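Local atomic coordinates of Stk_08120 (Sulfolobus tokodaii str. 7, PDB entry 2EJX), a protein that probably acts as a fatty acid carrier, as a member of a thermoacidophile-specific family with a Bet v 1-like fold. Residues I17-S25 with I88-I98; K6-N14 with V115-I126. All blocks are in the same frame, centred on the assembly; numbering follows the deposited sequence.

Contact 1. Residues I17-S25 with I88-I98; sequences IDVVMTIFS and IRKKDNNTLQI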
loop_
_atom_site.group_PDB
_atom_site.type_symbol
_atom_site.label_atom_id
_atom_site.label_comp_id
_atom_site.label_asym_id
_atom_site.label_seq_id
_atom_site.Cartn_x
_atom_site.Cartn_y
_atom_site.Cartn_z
ATOM N N ILE A 17 -10.165 1.032 -13.679
ATOM C CA ILE A 17 -9.825 0.179 -12.543
ATOM C C ILE A 17 -8.564 -0.642 -12.758
ATOM O O ILE A 17 -7.884 -0.963 -11.810
ATOM C CB ILE A 17 -11.010 -0.768 -12.143
ATOM C CG1 ILE A 17 -10.711 -1.454 -10.797
ATOM C CG2 ILE A 17 -11.321 -1.809 -13.282
ATOM C CD1 ILE A 17 -10.894 -0.565 -9.553
ATOM N N ASP A 18 -8.264 -0.994 -13.998
ATOM C CA ASP A 18 -7.140 -1.831 -14.250
ATOM C C ASP A 18 -5.870 -1.014 -14.174
ATOM O O ASP A 18 -4.860 -1.460 -13.638
ATOM C CB ASP A 18 -7.339 -2.608 -15.569
ATOM C CG ASP A 18 -8.503 -3.602 -15.460
ATOM O OD1 ASP A 18 -8.605 -4.317 -14.428
ATOM O OD2 ASP A 18 -9.351 -3.629 -16.370
ATOM N N VAL A 19 -5.957 0.237 -14.590
ATOM C CA VAL A 19 -4.848 1.174 -14.365
ATOM C C VAL A 19 -4.584 1.381 -12.884
ATOM O O VAL A 19 -3.431 1.372 -12.464
ATOM C CB VAL A 19 -5.114 2.521 -15.126
ATOM C CG1 VAL A 19 -4.066 3.593 -14.735
ATOM C CG2 VAL A 19 -5.028 2.240 -16.651
ATOM N N VAL A 20 -5.639 1.571 -12.111
ATOM C CA VAL A 20 -5.493 1.773 -10.686
ATOM C C VAL A 20 -4.823 0.582 -9.994
ATOM O O VAL A 20 -3.921 0.746 -9.162
ATOM C CB VAL A 20 -6.846 2.088 -10.055
ATOM C CG1 VAL A 20 -6.727 2.204 -8.540
ATOM C CG2 VAL A 20 -7.450 3.458 -10.684
ATOM N N MET A 21 -5.329 -0.606 -10.300
ATOM C CA MET A 21 -4.728 -1.854 -9.796
ATOM C C MET A 21 -3.243 -1.960 -10.173
ATOM O O MET A 21 -2.400 -2.373 -9.352
ATOM C CB MET A 21 -5.507 -3.063 -10.325
ATOM C CG MET A 21 -6.921 -3.243 -9.773
ATOM S SD MET A 21 -6.917 -3.534 -7.967
ATOM C CE MET A 21 -6.208 -5.152 -7.893
ATOM N N THR A 22 -2.913 -1.658 -11.422
ATOM C CA THR A 22 -1.522 -1.652 -11.862
ATOM C C THR A 22 -0.628 -0.706 -11.056
ATOM O O THR A 22 0.487 -1.073 -10.689
ATOM C CB THR A 22 -1.391 -1.366 -13.398
ATOM O OG1 THR A 22 -2.122 -2.351 -14.116
ATOM C CG2 THR A 22 0.062 -1.444 -13.851
ATOM N N ILE A 23 -1.105 0.519 -10.786
ATOM C CA ILE A 23 -0.384 1.452 -9.949
ATOM C C ILE A 23 -0.198 0.891 -8.518
ATOM O O ILE A 23 0.879 0.992 -7.960
ATOM C CB ILE A 23 -1.016 2.896 -10.021
ATOM C CG1 ILE A 23 -0.844 3.430 -11.446
ATOM C CG2 ILE A 23 -0.461 3.885 -8.958
ATOM C CD1 ILE A 23 -1.686 4.735 -11.721
ATOM N N PHE A 24 -1.211 0.267 -7.971
ATOM C CA PHE A 24 -1.103 -0.318 -6.632
ATOM C C PHE A 24 -0.072 -1.465 -6.594
ATOM O O PHE A 24 0.533 -1.709 -5.535
ATOM C CB PHE A 24 -2.486 -0.778 -6.129
ATOM C CG PHE A 24 -3.213 0.275 -5.349
ATOM C CD1 PHE A 24 -2.759 0.644 -4.081
ATOM C CD2 PHE A 24 -4.352 0.919 -5.884
ATOM C CE1 PHE A 24 -3.411 1.633 -3.341
ATOM C CE2 PHE A 24 -5.020 1.879 -5.138
ATOM C CZ PHE A 24 -4.550 2.247 -3.881
ATOM N N SER A 25 0.183 -2.098 -7.754
ATOM C CA SER A 25 1.218 -3.185 -7.861
ATOM C C SER A 25 2.641 -2.641 -7.869
ATOM O O SER A 25 3.609 -3.398 -7.793
ATOM C CB SER A 25 1.000 -4.027 -9.120
ATOM O OG SER A 25 1.492 -3.381 -10.291
ATOM N N ILE A 88 -4.362 -5.854 -2.266
ATOM C CA ILE A 88 -5.245 -4.949 -2.995
ATOM C C ILE A 88 -6.122 -5.785 -3.967
ATOM O O ILE A 88 -5.598 -6.460 -4.860
ATOM C CB ILE A 88 -4.464 -3.783 -3.689
ATOM C CG1 ILE A 88 -3.505 -3.066 -2.695
ATOM C CG2 ILE A 88 -5.482 -2.746 -4.279
ATOM C CD1 ILE A 88 -2.016 -3.556 -2.720
ATOM N N ARG A 89 -7.450 -5.792 -3.747
ATOM C CA ARG A 89 -8.344 -6.680 -4.487
ATOM C C ARG A 89 -9.376 -5.863 -5.252
ATOM O O ARG A 89 -10.024 -5.016 -4.669
ATOM C CB ARG A 89 -9.057 -7.669 -3.566
ATOM C CG ARG A 89 -8.122 -8.535 -2.707
ATOM C CD ARG A 89 -8.952 -9.422 -1.749
ATOM N NE ARG A 89 -8.080 -10.322 -0.975
ATOM C CZ ARG A 89 -8.287 -10.687 0.290
ATOM N NH1 ARG A 89 -9.366 -10.276 0.955
ATOM N NH2 ARG A 89 -7.417 -11.499 0.882
ATOM N N LYS A 90 -9.477 -6.101 -6.561
ATOM C CA LYS A 90 -10.535 -5.525 -7.337
ATOM C C LYS A 90 -11.844 -6.226 -6.956
ATOM O O LYS A 90 -11.921 -7.451 -6.987
ATOM C CB LYS A 90 -10.230 -5.660 -8.844
ATOM C CG LYS A 90 -11.435 -5.335 -9.739
ATOM C CD LYS A 90 -11.035 -5.209 -11.161
ATOM C CE LYS A 90 -12.244 -5.153 -12.058
ATOM N NZ LYS A 90 -11.878 -5.341 -13.495
ATOM N N LYS A 91 -12.873 -5.449 -6.625
ATOM C CA LYS A 91 -14.183 -5.997 -6.273
ATOM C C LYS A 91 -15.166 -5.883 -7.425
ATOM O O LYS A 91 -15.990 -6.790 -7.622
ATOM C CB LYS A 91 -14.717 -5.345 -5.001
ATOM C CG LYS A 91 -13.803 -5.484 -3.821
ATOM C CD LYS A 91 -14.544 -5.399 -2.484
ATOM C CE LYS A 91 -15.243 -4.082 -2.312
ATOM N NZ LYS A 91 -15.614 -3.841 -0.895
ATOM N N ASP A 92 -15.127 -4.764 -8.162
ATOM C CA ASP A 92 -15.896 -4.614 -9.409
ATOM C C ASP A 92 -15.235 -3.514 -10.187
ATOM O O ASP A 92 -14.105 -3.133 -9.834
ATOM C CB ASP A 92 -17.387 -4.282 -9.163
ATOM C CG ASP A 92 -17.588 -3.084 -8.227
ATOM O OD1 ASP A 92 -16.895 -2.027 -8.348
ATOM O OD2 ASP A 92 -18.453 -3.219 -7.347
ATOM N N ASN A 93 -15.938 -2.982 -11.198
ATOM C CA ASN A 93 -15.348 -1.989 -12.114
ATOM C C ASN A 93 -15.037 -0.629 -11.472
ATOM O O ASN A 93 -14.314 0.197 -12.057
ATOM C CB ASN A 93 -16.264 -1.764 -13.348
ATOM C CG ASN A 93 -15.724 -0.655 -14.282
ATOM O OD1 ASN A 93 -16.267 0.466 -14.337
ATOM N ND2 ASN A 93 -14.629 -0.951 -14.980
ATOM N N ASN A 94 -15.586 -0.378 -10.285
ATOM C CA ASN A 94 -15.397 0.936 -9.654
ATOM C C ASN A 94 -14.969 0.864 -8.205
ATOM O O ASN A 94 -15.083 1.847 -7.512
ATOM C CB ASN A 94 -16.686 1.796 -9.712
ATOM C CG ASN A 94 -17.089 2.160 -11.126
ATOM O OD1 ASN A 94 -16.529 3.088 -11.735
ATOM N ND2 ASN A 94 -18.107 1.465 -11.645
ATOM N N THR A 95 -14.538 -0.315 -7.736
ATOM C CA THR A 95 -14.344 -0.529 -6.310
ATOM C C THR A 95 -13.201 -1.509 -6.101
ATOM O O THR A 95 -13.116 -2.529 -6.794
ATOM C CB THR A 95 -15.608 -1.130 -5.627
ATOM O OG1 THR A 95 -16.765 -0.501 -6.173
ATOM C CG2 THR A 95 -15.587 -0.899 -4.135
ATOM N N LEU A 96 -12.351 -1.197 -5.131
ATOM C CA LEU A 96 -11.362 -2.120 -4.679
ATOM C C LEU A 96 -11.347 -2.202 -3.161
ATOM O O LEU A 96 -11.981 -1.389 -2.467
ATOM C CB LEU A 96 -9.976 -1.795 -5.257
ATOM C CG LEU A 96 -9.283 -0.461 -5.003
ATOM C CD1 LEU A 96 -8.527 -0.376 -3.660
ATOM C CD2 LEU A 96 -8.320 -0.176 -6.138
ATOM N N GLN A 97 -10.637 -3.209 -2.657
ATOM C CA GLN A 97 -10.437 -3.364 -1.213
ATOM C C GLN A 97 -8.963 -3.466 -0.925
ATOM O O GLN A 97 -8.253 -4.185 -1.625
ATOM C CB GLN A 97 -11.170 -4.655 -0.719
ATOM C CG GLN A 97 -11.375 -4.754 0.823
ATOM C CD GLN A 97 -12.423 -3.812 1.444
ATOM O OE1 GLN A 97 -12.416 -3.571 2.658
ATOM N NE2 GLN A 97 -13.317 -3.305 0.638
ATOM N N ILE A 98 -8.525 -2.800 0.141
ATOM C CA ILE A 98 -7.153 -2.899 0.656
ATOM C C ILE A 98 -7.252 -3.531 2.034
ATOM O O ILE A 98 -8.061 -3.078 2.866
ATOM C CB ILE A 98 -6.481 -1.504 0.768
ATOM C CG1 ILE A 98 -6.529 -0.806 -0.612
ATOM C CG2 ILE A 98 -5.068 -1.618 1.361
ATOM C CD1 ILE A 98 -5.822 0.561 -0.658
HETATM O O HOH W 1 -12.904 0.817 -14.711
#

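Contact 2. Residues K6-N14 with V115-I126; sequences KVEKEIKTN and VSSNLDRLAENI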
loop_
_atom_site.group_PDB
_atom_site.type_symbol
_atom_site.label_atom_id
_atom_site.label_comp_id
_atom_site.label_asym_id
_atom_site.label_seq_id
_atom_site.Cartn_x
_atom_site.Cartn_y
_atom_site.Cartn_z
ATOM N N LYS A 6 -6.554 -7.498 11.126
ATOM C CA LYS A 6 -6.363 -6.826 9.807
ATOM C C LYS A 6 -7.036 -5.462 9.799
ATOM O O LYS A 6 -8.040 -5.262 10.507
ATOM C CB LYS A 6 -6.899 -7.700 8.674
ATOM C CG LYS A 6 -8.345 -8.195 8.810
ATOM C CD LYS A 6 -8.652 -9.241 7.748
ATOM C CE LYS A 6 -10.120 -9.225 7.331
ATOM N NZ LYS A 6 -11.016 -10.069 8.195
ATOM N N VAL A 7 -6.475 -4.532 9.016
ATOM C CA VAL A 7 -7.009 -3.175 8.836
ATOM C C VAL A 7 -7.422 -3.158 7.374
ATOM O O VAL A 7 -6.680 -3.663 6.533
ATOM C CB VAL A 7 -5.916 -2.084 9.069
ATOM C CG1 VAL A 7 -6.499 -0.661 8.898
ATOM C CG2 VAL A 7 -5.313 -2.225 10.459
ATOM N N GLU A 8 -8.607 -2.632 7.067
ATOM C CA GLU A 8 -8.992 -2.555 5.660
ATOM C C GLU A 8 -9.780 -1.319 5.294
ATOM O O GLU A 8 -10.212 -0.573 6.161
ATOM C CB GLU A 8 -9.759 -3.800 5.239
ATOM C CG GLU A 8 -10.997 -4.080 5.986
ATOM C CD GLU A 8 -11.457 -5.494 5.703
ATOM O OE1 GLU A 8 -11.657 -5.839 4.508
ATOM O OE2 GLU A 8 -11.594 -6.270 6.672
ATOM N N LYS A 9 -9.994 -1.142 3.995
ATOM C CA LYS A 9 -10.624 0.057 3.484
ATOM C C LYS A 9 -11.122 -0.244 2.093
ATOM O O LYS A 9 -10.380 -0.762 1.276
ATOM C CB LYS A 9 -9.587 1.220 3.434
ATOM C CG LYS A 9 -10.216 2.585 2.980
ATOM C CD LYS A 9 -10.907 3.244 4.189
ATOM C CE LYS A 9 -11.743 4.455 3.779
ATOM N NZ LYS A 9 -12.448 4.926 5.022
ATOM N N GLU A 10 -12.374 0.131 1.809
ATOM C CA GLU A 10 -12.932 0.053 0.488
ATOM C C GLU A 10 -12.651 1.379 -0.153
ATOM O O GLU A 10 -12.752 2.410 0.524
ATOM C CB GLU A 10 -14.457 -0.136 0.586
ATOM C CG GLU A 10 -15.137 -0.126 -0.747
ATOM C CD GLU A 10 -16.599 -0.486 -0.653
ATOM O OE1 GLU A 10 -17.412 0.436 -0.529
ATOM O OE2 GLU A 10 -16.917 -1.696 -0.686
ATOM N N ILE A 11 -12.245 1.344 -1.425
ATOM C CA ILE A 11 -12.033 2.552 -2.203
ATOM C C ILE A 11 -12.882 2.482 -3.447
ATOM O O ILE A 11 -12.838 1.484 -4.193
ATOM C CB ILE A 11 -10.548 2.690 -2.592
ATOM C CG1 ILE A 11 -9.688 2.796 -1.319
ATOM C CG2 ILE A 11 -10.313 3.929 -3.576
ATOM C CD1 ILE A 11 -8.249 3.216 -1.544
ATOM N N LYS A 12 -13.602 3.577 -3.703
ATOM C CA LYS A 12 -14.403 3.768 -4.894
ATOM C C LYS A 12 -13.648 4.668 -5.874
ATOM O O LYS A 12 -13.084 5.692 -5.470
ATOM C CB LYS A 12 -15.736 4.415 -4.506
ATOM C CG LYS A 12 -16.603 3.517 -3.599
ATOM C CD LYS A 12 -17.545 2.697 -4.519
ATOM C CE LYS A 12 -18.329 1.631 -3.788
ATOM N NZ LYS A 12 -18.920 0.652 -4.792
ATOM N N THR A 13 -13.647 4.300 -7.149
ATOM C CA THR A 13 -12.919 5.068 -8.160
ATOM C C THR A 13 -13.669 5.146 -9.484
ATOM O O THR A 13 -14.339 4.204 -9.891
ATOM C CB THR A 13 -11.483 4.479 -8.405
ATOM O OG1 THR A 13 -10.799 5.204 -9.440
ATOM C CG2 THR A 13 -11.558 3.020 -8.842
ATOM N N ASN A 14 -13.596 6.315 -10.118
ATOM C CA ASN A 14 -14.017 6.502 -11.495
ATOM C C ASN A 14 -12.871 6.408 -12.488
ATOM O O ASN A 14 -13.054 6.667 -13.691
ATOM C CB ASN A 14 -14.640 7.887 -11.633
ATOM C CG ASN A 14 -16.020 7.967 -11.045
ATOM O OD1 ASN A 14 -16.712 6.955 -10.899
ATOM N ND2 ASN A 14 -16.461 9.189 -10.772
ATOM N N VAL A 115 -1.876 3.886 9.774
ATOM C CA VAL A 115 -2.350 3.169 8.591
ATOM C C VAL A 115 -3.781 3.547 8.237
ATOM O O VAL A 115 -4.077 3.768 7.066
ATOM C CB VAL A 115 -2.245 1.638 8.770
ATOM C CG1 VAL A 115 -2.965 0.895 7.643
ATOM C CG2 VAL A 115 -0.758 1.244 8.772
ATOM N N SER A 116 -4.671 3.603 9.233
ATOM C CA SER A 116 -6.065 4.000 8.952
ATOM C C SER A 116 -6.152 5.437 8.445
ATOM O O SER A 116 -6.944 5.728 7.553
ATOM C CB SER A 116 -7.011 3.776 10.139
ATOM O OG SER A 116 -6.548 4.540 11.228
ATOM N N SER A 117 -5.338 6.341 8.974
ATOM C CA SER A 117 -5.358 7.718 8.452
ATOM C C SER A 117 -4.920 7.742 6.963
ATOM O O SER A 117 -5.448 8.506 6.114
ATOM C CB SER A 117 -4.461 8.618 9.320
ATOM O OG SER A 117 -4.283 9.875 8.667
ATOM N N ASN A 118 -3.891 6.984 6.663
ATOM C CA ASN A 118 -3.429 6.832 5.281
ATOM C C ASN A 118 -4.492 6.254 4.380
ATOM O O ASN A 118 -4.736 6.755 3.289
ATOM C CB ASN A 118 -2.191 5.930 5.238
ATOM C CG ASN A 118 -0.903 6.684 5.547
ATOM O OD1 ASN A 118 -0.784 7.907 5.298
ATOM N ND2 ASN A 118 0.074 5.967 6.094
ATOM N N LEU A 119 -5.142 5.185 4.833
ATOM C CA LEU A 119 -6.201 4.599 4.022
ATOM C C LEU A 119 -7.389 5.530 3.791
ATOM O O LEU A 119 -7.958 5.551 2.699
ATOM C CB LEU A 119 -6.652 3.227 4.584
ATOM C CG LEU A 119 -5.603 2.117 4.572
ATOM C CD1 LEU A 119 -6.123 0.895 5.329
ATOM C CD2 LEU A 119 -5.204 1.710 3.113
ATOM N N ASP A 120 -7.777 6.281 4.822
ATOM C CA ASP A 120 -8.822 7.299 4.706
ATOM C C ASP A 120 -8.459 8.368 3.714
ATOM O O ASP A 120 -9.274 8.725 2.884
ATOM C CB ASP A 120 -9.104 7.934 6.090
ATOM C CG ASP A 120 -9.852 7.001 7.032
ATOM O OD1 ASP A 120 -10.295 5.932 6.616
ATOM O OD2 ASP A 120 -10.006 7.361 8.199
ATOM N N ARG A 121 -7.221 8.896 3.810
ATOM C CA ARG A 121 -6.754 9.913 2.879
ATOM C C ARG A 121 -6.722 9.363 1.433
ATOM O O ARG A 121 -7.148 10.022 0.500
ATOM C CB ARG A 121 -5.343 10.387 3.307
ATOM C CG ARG A 121 -4.766 11.508 2.429
ATOM C CD ARG A 121 -3.330 11.879 2.845
ATOM N NE ARG A 121 -2.498 10.679 3.009
ATOM C CZ ARG A 121 -1.978 9.949 2.013
ATOM N NH1 ARG A 121 -2.157 10.251 0.713
ATOM N NH2 ARG A 121 -1.301 8.849 2.337
ATOM N N LEU A 122 -6.226 8.149 1.250
ATOM C CA LEU A 122 -6.239 7.519 -0.077
ATOM C C LEU A 122 -7.673 7.375 -0.610
ATOM O O LEU A 122 -7.936 7.721 -1.760
ATOM C CB LEU A 122 -5.523 6.152 -0.014
ATOM C CG LEU A 122 -4.847 5.461 -1.184
ATOM C CD1 LEU A 122 -3.711 6.291 -1.792
ATOM C CD2 LEU A 122 -4.311 4.115 -0.599
ATOM N N ALA A 123 -8.604 6.905 0.219
ATOM C CA ALA A 123 -9.986 6.729 -0.228
ATOM C C ALA A 123 -10.616 8.054 -0.663
ATOM O O ALA A 123 -11.320 8.106 -1.661
ATOM C CB ALA A 123 -10.815 6.075 0.839
ATOM N N GLU A 124 -10.364 9.120 0.097
ATOM C CA GLU A 124 -10.958 10.443 -0.130
ATOM C C GLU A 124 -10.373 11.169 -1.318
ATOM O O GLU A 124 -11.054 12.022 -1.886
ATOM C CB GLU A 124 -10.832 11.328 1.133
ATOM C CG GLU A 124 -11.725 10.893 2.302
ATOM C CD GLU A 124 -11.242 11.405 3.655
ATOM O OE1 GLU A 124 -10.279 12.224 3.709
ATOM O OE2 GLU A 124 -11.810 10.951 4.680
ATOM N N ASN A 125 -9.118 10.852 -1.688
ATOM C CA ASN A 125 -8.390 11.541 -2.749
ATOM C C ASN A 125 -7.952 10.651 -3.932
ATOM O O ASN A 125 -7.139 11.046 -4.755
ATOM C CB ASN A 125 -7.174 12.244 -2.130
ATOM C CG ASN A 125 -7.601 13.326 -1.122
ATOM O OD1 ASN A 125 -8.117 14.413 -1.521
ATOM N ND2 ASN A 125 -7.450 13.021 0.169
ATOM N N ILE A 126 -8.520 9.458 -4.031
ATOM C CA ILE A 126 -7.914 8.433 -4.929
ATOM C C ILE A 126 -7.852 8.875 -6.373
ATOM O O ILE A 126 -6.825 8.718 -7.035
ATOM C CB ILE A 126 -8.664 7.045 -4.818
ATOM C CG1 ILE A 126 -7.981 5.973 -5.647
ATOM C CG2 ILE A 126 -10.124 7.213 -5.162
ATOM C CD1 ILE A 126 -6.544 5.642 -5.230
HETATM O O HOH W 2 -13.136 6.039 -2.192
#

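Contact 1. Residues I17-S25 with I88-I98
In this Bet v 1-like fold, a short helix, 17-24, packs against the beta hairpin 88-98 through Ile17, Val20, Met21 and Phe24. The helix runs nearly antiparallel to strand 88-92, at 171°, so Ile17 lies by the turn at Asn93, Met21 by Lys90 and Phe24 by Ile88. Farther along the helix the Phe24 ring crosses Ile88 at about a right angle. Ile88 CG2 lies over one ring face, 3.9 Å from Phe24 CG. Ile98 CD1 approaches the same ring obliquely, 3.8 Å from Phe24 CE1. Val20 CG1 sits in plane at the ring edge and also meets Leu96 CD2 at 3.7 Å. One methyl of Leu96 thus touches Val20, Met21 and Phe24. Met21 is bent at both chi2 (-63°) and chi3 (-70°). The bends fold its methyl onto the strand backbone, with Met21 CE 3.4 Å from Ile88 O, while SD rests near Lys90 CB.

The N-terminal end faces the turn. Ile17 CB lies 3.4 Å from Asn93 O. The extended Lys90 chain runs obliquely over the CG1 and CG2 branches of Ile17. Its tip forms a long salt bridge, Lys90 NZ to Asp18 OD1 at 3.6 Å. A water accepts from Ile17 N at 2.9 Å and donates to Asn93 O at 3.1 Å, joining the first turn of the helix to the hairpin loop. The type I turn from Asp92 to Thr95 is held by Asp92 OD1, which accepts from Asn94 N on its anti side, an Asx turn, and from Thr95 OG1 on its syn side.

Strand 72-79 adds Val73 beside Met21 and Ile88. Helix 105-137 brings Leu122 to Phe24 and Leu119 to Ile98, and Phe29 meets the Phe24 ring edge-to-face.

Contact 2. Residues K6-N14 with V115-I126
The Asp120 carboxylate is met by Lys9 NZ from above its plane, 39° out of it, with OD1 as acceptor at 2.9 Å from NZ. This is a hydrogen-bonded salt bridge. Nearby on the helix, the Arg121 guanidinium takes Asn118 OD1 at its edge, in plane, by a nearly straight bond from NH2. That donor stands above the Asn118 carbonyl plane. Asn118 ND2 in turn binds Ile34 O, which ties the helix to 27-34.

Strand 7-12 and helix 115-126 run almost parallel, at 14°. The Lys9 chain leaves with CG anti to the backbone N and bends at chi2 (81°), which carries it along the helix surface to Asp120. On the way it slides past Leu119 in the opposite direction, with Lys9 CB 3.7 Å from Leu119 CB. Lys9 CE presses on Ala123 CB at 3.5 Å, tighter than usual for two carbons.

Val7 CG1 touches Leu119 CD1 at 3.9 Å and also reaches Val115. Strand and helix come nearest at Ile11 and Ala123, consistent with the small side chain there. Ile11 CD1 points to Leu122, while Ile11 CG2 meets Ile126 CG2 at 3.7 Å. The same Ile126 methyl lies 3.3 Å from Lys12 O. A water accepts from Lys12 N at 2.9 Å and donates to Ala123 O at 2.8 Å, so it links strand edge and helix.

Phe24 of helix 17-24 also touches Ile126. Beyond the strand, Thr13 OG1 bonds Asp127. Aliphatic branches fill most of the interface. The ion pair lets Lys9 lay its carbon chain against Leu119 and Ala123 while its charge stays matched at the margin. The acidic Asp120 probably helps keep the ammonium protonated.

How the contacts relate
Contact 1 is the more buried of the two, and contact 2 is only partly buried. Both attach helices to one antiparallel sheet, in which strands 7-12 and 95-102 are neighbours. Contact 1 seats the short helix 17-24 on two inner strands, while contact 2 lays the long helix 105-137 along an outermost strand. Each combines aliphatic packing, one salt bridge and one bridging water. Contact 1 adds an aromatic ring and a thioether, and its ion pair is long, whereas that of contact 2 is a true hydrogen bond. The contacts also touch directly: Lys91 forms a salt bridge with Glu10 across strand 95-102, and Thr95 OG1 and Lys12 NZ probably share a hydrogen bond.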